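Local coordinates for periplasmic branched-chain amino acid-binding protein (Burkholderia mallei, PDB 3I09) that probably captures a branched-chain amino acid or a similar small solute in the periplasm and delivers it to an ABC transporter for uptake, at residues Val48-Gln53 with Arg64-Arg69; Asp73-Gly78 with Leu85-Val90; Lys95-Asn100 with Thr288-Ala293. One frame throughout, in Å; residues are numbered along the deposited sequence.

Interaction 1 of 3, residues Val48-Gln53 with Arg64-Arg69; sequences VYADHQ and REWMDR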
loop_
_atom_site.group_PDB
_atom_site.type_symbol
_atom_site.label_atom_id
_atom_site.label_comp_id
_atom_site.label_asym_id
_atom_site.label_seq_id
_atom_site.Cartn_x
_atom_site.Cartn_y
_atom_site.Cartn_z
ATOM N N VAL A 48 -8.119 -2.197 -19.105
ATOM C CA VAL A 48 -9.420 -1.749 -18.663
ATOM C C VAL A 48 -9.360 -1.324 -17.190
ATOM O O VAL A 48 -8.480 -1.742 -16.449
ATOM C CB VAL A 48 -10.483 -2.827 -18.912
ATOM C CG1 VAL A 48 -10.613 -3.091 -20.456
ATOM C CG2 VAL A 48 -10.176 -4.138 -18.115
ATOM N N TYR A 49 -10.285 -0.452 -16.785
ATOM C CA TYR A 49 -10.267 0.062 -15.424
ATOM C C TYR A 49 -11.641 0.357 -14.887
ATOM O O TYR A 49 -12.592 0.474 -15.651
ATOM C CB TYR A 49 -9.375 1.296 -15.351
ATOM C CG TYR A 49 -9.894 2.449 -16.167
ATOM C CD1 TYR A 49 -9.601 2.555 -17.516
ATOM C CD2 TYR A 49 -10.663 3.438 -15.579
ATOM C CE1 TYR A 49 -10.083 3.622 -18.272
ATOM C CE2 TYR A 49 -11.145 4.506 -16.332
ATOM C CZ TYR A 49 -10.863 4.573 -17.660
ATOM O OH TYR A 49 -11.338 5.636 -18.390
ATOM N N ALA A 50 -11.750 0.459 -13.573
ATOM C CA ALA A 50 -13.010 0.806 -12.943
ATOM C C ALA A 50 -12.742 1.493 -11.625
ATOM O O ALA A 50 -11.732 1.220 -10.970
ATOM C CB ALA A 50 -13.880 -0.455 -12.735
ATOM N N ASP A 51 -13.650 2.395 -11.254
ATOM C CA ASP A 51 -13.628 3.057 -9.940
ATOM C C ASP A 51 -14.514 2.228 -9.027
ATOM O O ASP A 51 -15.736 2.115 -9.280
ATOM C CB ASP A 51 -14.254 4.452 -10.082
ATOM C CG ASP A 51 -14.283 5.238 -8.788
ATOM O OD1 ASP A 51 -13.823 4.755 -7.721
ATOM O OD2 ASP A 51 -14.779 6.395 -8.833
ATOM N N HIS A 52 -13.943 1.630 -7.987
ATOM C CA HIS A 52 -14.782 0.861 -7.039
ATOM C C HIS A 52 -15.552 1.694 -6.041
ATOM O O HIS A 52 -16.384 1.151 -5.316
ATOM C CB HIS A 52 -14.029 -0.279 -6.329
ATOM C CG HIS A 52 -12.827 0.119 -5.531
ATOM N ND1 HIS A 52 -12.799 1.168 -4.634
ATOM C CD2 HIS A 52 -11.631 -0.510 -5.405
ATOM C CE1 HIS A 52 -11.636 1.181 -4.013
ATOM N NE2 HIS A 52 -10.900 0.181 -4.475
ATOM N N GLN A 53 -15.255 2.985 -5.996
ATOM C CA GLN A 53 -15.962 3.911 -5.109
ATOM C C GLN A 53 -15.881 3.452 -3.648
ATOM O O GLN A 53 -16.762 3.737 -2.855
ATOM C CB GLN A 53 -17.427 4.040 -5.554
ATOM C CG GLN A 53 -17.599 4.222 -7.070
ATOM C CD GLN A 53 -18.968 4.716 -7.461
ATOM O OE1 GLN A 53 -19.536 5.615 -6.814
ATOM N NE2 GLN A 53 -19.506 4.153 -8.532
ATOM N N ARG A 64 -15.377 -10.077 -11.422
ATOM C CA ARG A 64 -16.055 -11.289 -11.857
ATOM C C ARG A 64 -16.479 -11.170 -13.334
ATOM O O ARG A 64 -16.196 -12.069 -14.155
ATOM C CB ARG A 64 -17.264 -11.554 -10.935
ATOM C CG ARG A 64 -17.634 -13.020 -10.711
ATOM C CD ARG A 64 -18.903 -13.108 -9.808
ATOM N NE ARG A 64 -18.652 -12.682 -8.423
ATOM C CZ ARG A 64 -19.267 -11.669 -7.809
ATOM N NH1 ARG A 64 -20.211 -10.960 -8.419
ATOM N NH2 ARG A 64 -18.963 -11.385 -6.560
ATOM N N GLU A 65 -17.131 -10.053 -13.669
ATOM C CA GLU A 65 -17.536 -9.773 -15.031
ATOM C C GLU A 65 -16.356 -9.773 -16.004
ATOM O O GLU A 65 -16.435 -10.371 -17.077
ATOM C CB GLU A 65 -18.284 -8.445 -15.116
ATOM C CG GLU A 65 -18.799 -8.043 -16.496
ATOM C CD GLU A 65 -18.814 -6.523 -16.668
ATOM O OE1 GLU A 65 -19.180 -5.812 -15.693
ATOM O OE2 GLU A 65 -18.410 -6.037 -17.763
ATOM N N TRP A 66 -15.278 -9.077 -15.680
ATOM C CA TRP A 66 -14.113 -9.080 -16.560
ATOM C C TRP A 66 -13.519 -10.495 -16.743
ATOM O O TRP A 66 -13.082 -10.890 -17.834
ATOM C CB TRP A 66 -13.021 -8.140 -16.026
ATOM C CG TRP A 66 -13.284 -6.658 -16.122
ATOM C CD1 TRP A 66 -14.231 -6.014 -16.869
ATOM C CD2 TRP A 66 -12.554 -5.650 -15.434
ATOM N NE1 TRP A 66 -14.117 -4.646 -16.690
ATOM C CE2 TRP A 66 -13.088 -4.405 -15.814
ATOM C CE3 TRP A 66 -11.483 -5.679 -14.539
ATOM C CZ2 TRP A 66 -12.578 -3.192 -15.323
ATOM C CZ3 TRP A 66 -10.984 -4.478 -14.043
ATOM C CH2 TRP A 66 -11.531 -3.244 -14.460
HETATM N N MSE A 67 -13.473 -11.253 -15.672
HETATM C CA MSE A 67 -12.905 -12.601 -15.746
HETATM C C MSE A 67 -13.788 -13.537 -16.575
HETATM O O MSE A 67 -13.279 -14.332 -17.345
HETATM C CB MSE A 67 -12.741 -13.153 -14.337
HETATM C CG MSE A 67 -11.634 -12.468 -13.601
HETATM SE SE MSE A 67 -11.459 -13.056 -11.767
HETATM C CE MSE A 67 -10.188 -11.714 -11.180
ATOM N N ASP A 68 -15.103 -13.429 -16.398
ATOM C CA ASP A 68 -16.057 -14.362 -17.003
ATOM C C ASP A 68 -16.379 -14.031 -18.451
ATOM O O ASP A 68 -16.568 -14.949 -19.235
ATOM C CB ASP A 68 -17.372 -14.391 -16.213
ATOM C CG ASP A 68 -17.264 -15.186 -14.921
ATOM O OD1 ASP A 68 -16.229 -15.878 -14.707
ATOM O OD2 ASP A 68 -18.208 -15.096 -14.104
ATOM N N ARG A 69 -16.442 -12.737 -18.779
ATOM C CA ARG A 69 -16.928 -12.220 -20.070
ATOM C C ARG A 69 -16.011 -11.243 -20.753
ATOM O O ARG A 69 -16.329 -10.787 -21.828
ATOM C CB ARG A 69 -18.225 -11.439 -19.873
ATOM C CG ARG A 69 -19.239 -12.273 -19.317
ATOM C CD ARG A 69 -20.492 -11.528 -18.902
ATOM N NE ARG A 69 -21.170 -12.533 -18.118
ATOM C CZ ARG A 69 -21.745 -13.623 -18.626
ATOM N NH1 ARG A 69 -21.844 -13.806 -19.943
ATOM N NH2 ARG A 69 -22.270 -14.514 -17.795
#

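Interaction 2 of 3, residues Asp73-Gly78 with Leu85-Val90; sequences DLLVGG and LSMNQV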
loop_
_atom_site.group_PDB
_atom_site.type_symbol
_atom_site.label_atom_id
_atom_site.label_comp_id
_atom_site.label_asym_id
_atom_site.label_seq_id
_atom_site.Cartn_x
_atom_site.Cartn_y
_atom_site.Cartn_z
ATOM N N ASP A 73 -6.807 -11.293 -18.065
ATOM C CA ASP A 73 -5.604 -12.080 -17.777
ATOM C C ASP A 73 -4.906 -11.693 -16.452
ATOM O O ASP A 73 -4.397 -12.564 -15.713
ATOM C CB ASP A 73 -4.665 -11.926 -18.938
ATOM C CG ASP A 73 -5.181 -12.608 -20.163
ATOM O OD1 ASP A 73 -5.344 -13.864 -20.089
ATOM O OD2 ASP A 73 -5.502 -11.885 -21.145
ATOM N N LEU A 74 -4.871 -10.397 -16.162
ATOM C CA LEU A 74 -4.350 -9.880 -14.877
ATOM C C LEU A 74 -5.359 -8.912 -14.264
ATOM O O LEU A 74 -5.836 -7.992 -14.946
ATOM C CB LEU A 74 -3.037 -9.113 -15.077
ATOM C CG LEU A 74 -2.499 -8.306 -13.878
ATOM C CD1 LEU A 74 -2.102 -9.232 -12.706
ATOM C CD2 LEU A 74 -1.312 -7.382 -14.275
ATOM N N LEU A 75 -5.625 -9.106 -12.974
ATOM C CA LEU A 75 -6.328 -8.133 -12.140
ATOM C C LEU A 75 -5.328 -7.439 -11.234
ATOM O O LEU A 75 -4.614 -8.080 -10.421
ATOM C CB LEU A 75 -7.436 -8.787 -11.330
ATOM C CG LEU A 75 -8.242 -7.871 -10.418
ATOM C CD1 LEU A 75 -8.990 -6.806 -11.255
ATOM C CD2 LEU A 75 -9.209 -8.692 -9.488
ATOM N N VAL A 76 -5.242 -6.124 -11.394
ATOM C CA VAL A 76 -4.428 -5.280 -10.533
ATOM C C VAL A 76 -5.358 -4.633 -9.531
ATOM O O VAL A 76 -6.250 -3.879 -9.912
ATOM C CB VAL A 76 -3.662 -4.183 -11.278
ATOM C CG1 VAL A 76 -2.795 -3.347 -10.270
ATOM C CG2 VAL A 76 -2.760 -4.828 -12.379
ATOM N N GLY A 77 -5.110 -4.914 -8.257
ATOM C CA GLY A 77 -5.914 -4.406 -7.152
ATOM C C GLY A 77 -5.320 -3.106 -6.648
ATOM O O GLY A 77 -4.135 -3.020 -6.313
ATOM N N GLY A 78 -6.161 -2.082 -6.536
ATOM C CA GLY A 78 -5.726 -0.800 -6.003
ATOM C C GLY A 78 -6.000 -0.665 -4.517
ATOM O O GLY A 78 -5.752 -1.581 -3.729
ATOM N N LEU A 85 -9.835 -7.695 -0.545
ATOM C CA LEU A 85 -10.270 -9.011 -0.055
ATOM C C LEU A 85 -11.437 -9.577 -0.823
ATOM O O LEU A 85 -11.467 -10.764 -1.066
ATOM C CB LEU A 85 -10.556 -8.950 1.429
ATOM C CG LEU A 85 -9.296 -8.766 2.288
ATOM C CD1 LEU A 85 -9.682 -8.435 3.730
ATOM C CD2 LEU A 85 -8.387 -10.006 2.253
ATOM N N SER A 86 -12.387 -8.738 -1.234
ATOM C CA SER A 86 -13.501 -9.236 -2.058
ATOM C C SER A 86 -12.994 -9.686 -3.428
ATOM O O SER A 86 -13.375 -10.773 -3.918
ATOM C CB SER A 86 -14.650 -8.207 -2.151
ATOM O OG SER A 86 -14.304 -7.053 -2.902
HETATM N N MSE A 87 -12.090 -8.914 -4.022
HETATM C CA MSE A 87 -11.468 -9.307 -5.283
HETATM C C MSE A 87 -10.608 -10.553 -5.184
HETATM O O MSE A 87 -10.610 -11.399 -6.097
HETATM C CB MSE A 87 -10.643 -8.128 -5.849
HETATM C CG MSE A 87 -11.549 -7.031 -6.353
HETATM SE SE MSE A 87 -10.571 -5.570 -7.247
HETATM C CE MSE A 87 -9.594 -4.908 -5.809
ATOM N N ASN A 88 -9.862 -10.649 -4.099
ATOM C CA ASN A 88 -9.013 -11.827 -3.821
ATOM C C ASN A 88 -9.802 -13.127 -3.876
ATOM O O ASN A 88 -9.315 -14.123 -4.425
ATOM C CB ASN A 88 -8.407 -11.654 -2.438
ATOM C CG ASN A 88 -7.283 -12.619 -2.152
ATOM O OD1 ASN A 88 -6.320 -12.717 -2.906
ATOM N ND2 ASN A 88 -7.392 -13.315 -1.003
ATOM N N GLN A 89 -10.977 -13.125 -3.254
ATOM C CA GLN A 89 -11.831 -14.298 -3.269
ATOM C C GLN A 89 -12.268 -14.681 -4.688
ATOM O O GLN A 89 -12.201 -15.853 -5.055
ATOM C CB GLN A 89 -13.050 -14.089 -2.400
ATOM C CG GLN A 89 -13.910 -15.317 -2.387
ATOM C CD GLN A 89 -14.825 -15.379 -1.209
ATOM O OE1 GLN A 89 -14.410 -15.760 -0.103
ATOM N NE2 GLN A 89 -16.089 -15.040 -1.427
ATOM N N VAL A 90 -12.667 -13.686 -5.487
ATOM C CA VAL A 90 -13.048 -13.927 -6.871
ATOM C C VAL A 90 -11.874 -14.459 -7.686
ATOM O O VAL A 90 -12.002 -15.455 -8.385
ATOM C CB VAL A 90 -13.591 -12.655 -7.536
ATOM C CG1 VAL A 90 -13.901 -12.931 -8.991
ATOM C CG2 VAL A 90 -14.843 -12.143 -6.767
#

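Interaction 3 of 3, residues Lys95-Asn100 with Thr288-Ala293; sequences KKVYIN and TTYLKA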
loop_
_atom_site.group_PDB
_atom_site.type_symbol
_atom_site.label_atom_id
_atom_site.label_comp_id
_atom_site.label_asym_id
_atom_site.label_seq_id
_atom_site.Cartn_x
_atom_site.Cartn_y
_atom_site.Cartn_z
ATOM N N LYS A 95 -9.278 -18.808 -10.465
ATOM C CA LYS A 95 -7.873 -19.142 -10.776
ATOM C C LYS A 95 -7.261 -18.129 -11.752
ATOM O O LYS A 95 -6.827 -18.466 -12.866
ATOM C CB LYS A 95 -7.767 -20.586 -11.275
ATOM C CG LYS A 95 -8.290 -21.588 -10.230
ATOM C CD LYS A 95 -8.109 -23.059 -10.660
ATOM C CE LYS A 95 -8.060 -23.969 -9.418
ATOM N NZ LYS A 95 -7.553 -25.353 -9.715
ATOM N N LYS A 96 -7.336 -16.859 -11.367
ATOM C CA LYS A 96 -6.806 -15.783 -12.187
ATOM C C LYS A 96 -5.762 -15.023 -11.410
ATOM O O LYS A 96 -5.907 -14.810 -10.218
ATOM C CB LYS A 96 -7.885 -14.794 -12.592
ATOM C CG LYS A 96 -9.015 -15.386 -13.402
ATOM C CD LYS A 96 -8.554 -15.881 -14.755
ATOM C CE LYS A 96 -9.756 -16.446 -15.514
ATOM N NZ LYS A 96 -9.368 -17.276 -16.677
ATOM N N VAL A 97 -4.710 -14.593 -12.105
ATOM C CA VAL A 97 -3.632 -13.861 -11.464
ATOM C C VAL A 97 -4.074 -12.482 -10.944
ATOM O O VAL A 97 -4.652 -11.661 -11.679
ATOM C CB VAL A 97 -2.406 -13.690 -12.423
ATOM C CG1 VAL A 97 -1.258 -12.870 -11.731
ATOM C CG2 VAL A 97 -1.919 -15.087 -12.916
ATOM N N TYR A 98 -3.810 -12.254 -9.665
ATOM C CA TYR A 98 -4.251 -11.080 -8.960
ATOM C C TYR A 98 -3.046 -10.454 -8.234
ATOM O O TYR A 98 -2.465 -11.069 -7.312
ATOM C CB TYR A 98 -5.345 -11.464 -7.965
ATOM C CG TYR A 98 -5.817 -10.346 -7.028
ATOM C CD1 TYR A 98 -6.150 -9.075 -7.499
ATOM C CD2 TYR A 98 -5.974 -10.595 -5.672
ATOM C CE1 TYR A 98 -6.613 -8.088 -6.635
ATOM C CE2 TYR A 98 -6.423 -9.630 -4.800
ATOM C CZ TYR A 98 -6.739 -8.381 -5.275
ATOM O OH TYR A 98 -7.160 -7.440 -4.382
ATOM N N ILE A 99 -2.699 -9.230 -8.629
ATOM C CA ILE A 99 -1.634 -8.523 -7.967
ATOM C C ILE A 99 -2.218 -7.297 -7.300
ATOM O O ILE A 99 -2.807 -6.422 -7.954
ATOM C CB ILE A 99 -0.530 -8.128 -8.937
ATOM C CG1 ILE A 99 -0.001 -9.374 -9.624
ATOM C CG2 ILE A 99 0.592 -7.420 -8.161
ATOM C CD1 ILE A 99 1.089 -9.078 -10.669
ATOM N N ASN A 100 -2.125 -7.260 -5.980
ATOM C CA ASN A 100 -2.603 -6.112 -5.223
ATOM C C ASN A 100 -1.478 -5.166 -4.810
ATOM O O ASN A 100 -0.472 -5.594 -4.225
ATOM C CB ASN A 100 -3.384 -6.516 -3.998
ATOM C CG ASN A 100 -4.084 -5.306 -3.382
ATOM O OD1 ASN A 100 -3.431 -4.471 -2.773
ATOM N ND2 ASN A 100 -5.399 -5.171 -3.624
ATOM N N THR A 288 5.156 -4.447 -15.264
ATOM C CA THR A 288 6.362 -4.925 -15.851
ATOM C C THR A 288 6.680 -6.366 -15.405
ATOM O O THR A 288 6.999 -7.221 -16.224
ATOM C CB THR A 288 7.546 -4.006 -15.544
ATOM O OG1 THR A 288 7.216 -2.658 -15.891
ATOM C CG2 THR A 288 8.754 -4.466 -16.332
ATOM N N THR A 289 6.551 -6.623 -14.113
ATOM C CA THR A 289 6.799 -7.957 -13.550
ATOM C C THR A 289 5.848 -9.006 -14.137
ATOM O O THR A 289 6.280 -10.091 -14.541
ATOM C CB THR A 289 6.751 -7.873 -12.028
ATOM O OG1 THR A 289 7.842 -7.029 -11.607
ATOM C CG2 THR A 289 6.819 -9.285 -11.393
ATOM N N TYR A 290 4.548 -8.707 -14.169
ATOM C CA TYR A 290 3.592 -9.604 -14.811
ATOM C C TYR A 290 3.956 -9.874 -16.275
ATOM O O TYR A 290 3.955 -11.022 -16.711
ATOM C CB TYR A 290 2.190 -9.025 -14.727
ATOM C CG TYR A 290 1.181 -9.818 -15.484
ATOM C CD1 TYR A 290 0.671 -11.000 -14.977
ATOM C CD2 TYR A 290 0.745 -9.391 -16.749
ATOM C CE1 TYR A 290 -0.266 -11.747 -15.717
ATOM C CE2 TYR A 290 -0.169 -10.124 -17.482
ATOM C CZ TYR A 290 -0.659 -11.303 -16.958
ATOM O OH TYR A 290 -1.548 -12.072 -17.664
ATOM N N LEU A 291 4.193 -8.813 -17.049
ATOM C CA LEU A 291 4.448 -8.973 -18.472
ATOM C C LEU A 291 5.713 -9.800 -18.705
ATOM O O LEU A 291 5.745 -10.605 -19.630
ATOM C CB LEU A 291 4.480 -7.639 -19.236
ATOM C CG LEU A 291 3.123 -6.886 -19.293
ATOM C CD1 LEU A 291 3.282 -5.472 -19.881
ATOM C CD2 LEU A 291 2.089 -7.682 -20.060
ATOM N N LYS A 292 6.734 -9.610 -17.867
ATOM C CA LYS A 292 7.969 -10.401 -17.992
ATOM C C LYS A 292 7.672 -11.869 -17.751
ATOM O O LYS A 292 8.267 -12.724 -18.386
ATOM C CB LYS A 292 9.064 -9.925 -17.039
ATOM C CG LYS A 292 9.738 -8.669 -17.509
ATOM C CD LYS A 292 10.831 -8.181 -16.540
ATOM C CE LYS A 292 11.658 -7.000 -17.153
ATOM N NZ LYS A 292 12.503 -7.363 -18.346
ATOM N N ALA A 293 6.766 -12.155 -16.824
ATOM C CA ALA A 293 6.397 -13.514 -16.525
ATOM C C ALA A 293 5.604 -14.162 -17.673
ATOM O O ALA A 293 5.875 -15.295 -18.046
ATOM C CB ALA A 293 5.618 -13.552 -15.223
#

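Interaction 1 of 3, residues Val48-Gln53 with Arg64-Arg69
Val48 and Trp66, whose alpha carbons lie 9.0 Å apart, mark the nearest approach of strand 48-51 and helix 64-69. The two axes run nearly antiparallel, at 155°, and come within 11.2 Å, with the Trp66 indole spanning most of the gap. Val48 sets its CG2 methyl over the six-membered ring of Trp66, with CG2 3.7 Å from the ring centroid and 10° off the normal: a well-aligned CH-pi contact. The valine rotamer, chi1 -63°, turns CG2 toward the indole. The far rim of the indole drives into the strand backbone, where Trp66 CH2 meets Tyr49 C at 3.6 Å with the peptide near the ring plane. Beside it, Ala50 CB packs on Trp66 CZ2 at 4.0 Å. One face and one edge of the ring are thus fitted to three successive strand residues, purely by van der Waals and CH-pi contact. Strand 43-51 pairs with strand 5-11 through Val48 and Ala50. Helix 56-69 leans on the same sheet, where Trp66 also touches Ile10 of strand 5-11 and Leu72 and Leu75 of strand 72-77, while Met67 reaches helix 81-94.

Interaction 2 of 3, residues Asp73-Gly78 with Leu85-Val90
Met87, a selenomethionine here, overlaps the end of Leu75 with the first part of its side chain and bends its last methyl toward Gly77. The two side chains cross at about a right angle. Leu75 CD2 lies 4.0 Å from Met87 CB and 4.1 Å from Met87 SE, so a single leucine methyl lies alongside the Met87 chain, touching it at both the beta carbon and the selenium. Leu75 gets there with CG anti to the backbone N (chi1 180°), which carries the branch out from the strand toward the helix. The Met87 chain runs extended as far as the selenium and then turns: chi3 of -65° swings CE round to the Gly77 backbone, where it rests 3.9 Å from Gly77 CA. Gly77, having no side chain, lets the methyl come down directly on the main chain. Leu75 and Gly77 are alternate residues of strand 72-77 and therefore present themselves to helix 81-94 on the same face, whereas Val76 between them points away and packs on Phe9. Ile10 and Tyr98, from the strands flanking 72-77, also touch Met87. The strand then leads through Gly78 into Thr79, Asn80 and Ser81, which line the acetoacetic acid pocket. Since the contact is apolar and buried, it fixes the helix against the strand by fit of shape; no polar side chain takes part, and the strand's backbone groups are met by sheet pairing, such as Leu75 and Gly77 with Ile99.

Interaction 3 of 3, residues Lys95-Asn100 with Thr288-Ala293
Tyr290 comes down from helix 288-293 onto strand 97-100 and meets it at two levels, with its ring at Val97 and its beta carbon at Ile99. Val97 CG1 approaches Tyr290 CD1 at 4.2 Å, obliquely to the ring. Ile99 aims its CD1 methyl at the root of the tyrosine and stops 4.2 Å from Tyr290 CB. An extended chi2 stretches the isoleucine so that this last methyl reaches the helix. On the tyrosine, chi1 of 174° puts CG opposite the backbone N and lays the ring along the strand toward Val97, so that Val97 and Ile99, two residues apart, share one aromatic side chain. The contact is apolar and buried. Asp73 and Leu74 of the neighbouring strand and Val305 of helix 302-309 also touch Tyr290.

Tyr98 and Asn100 alternate with these residues and turn to the other face of the sheet, toward helix 81-94. There Asn100 ND2 donates to Tyr98 OH at 3.0 Å, and the oxygen lies 16° out of the Asn100 amide plane. Tyr98 OH is also bonded to the Ala84 carbonyl, and Asn100 OD1 takes the backbone N-H of Ala103, a residue of the ligand pocket; this small network probably helps position the loop after the strand.

Just before the strand, Lys95 with its positive phi is the C-prime residue of a Schellman motif ending helix 81-94. Strand 97-100 completes a beta-alpha-beta unit, and its other face is covered by a helix from nearly 200 residues later, as in type I periplasmic binding proteins, whose chain returns to the first lobe after building the second.

In the fold
All three contacts lay a helix on the same six-stranded sheet, yet on three different strands. Interactions 2 and 3 are buried; interaction 1, on strand 43-51, is only partly buried. Helices 56-69 and 81-94 of interactions 1 and 2 are neighbours on one face, where Met67 CE meets Leu75 CD2 at 3.6 Å, whereas interaction 3 lies on the opposite face. Strands 72-77 and 97-100 join interactions 2 and 3 by backbone pairing of Leu75 and Gly77 with Ile99. All three are apolar, but the groups differ: an indole face and edge in interaction 1, a bent selenomethionine side chain against leucine and glycine in interaction 2, aliphatic groups around a tyrosine in interaction 3.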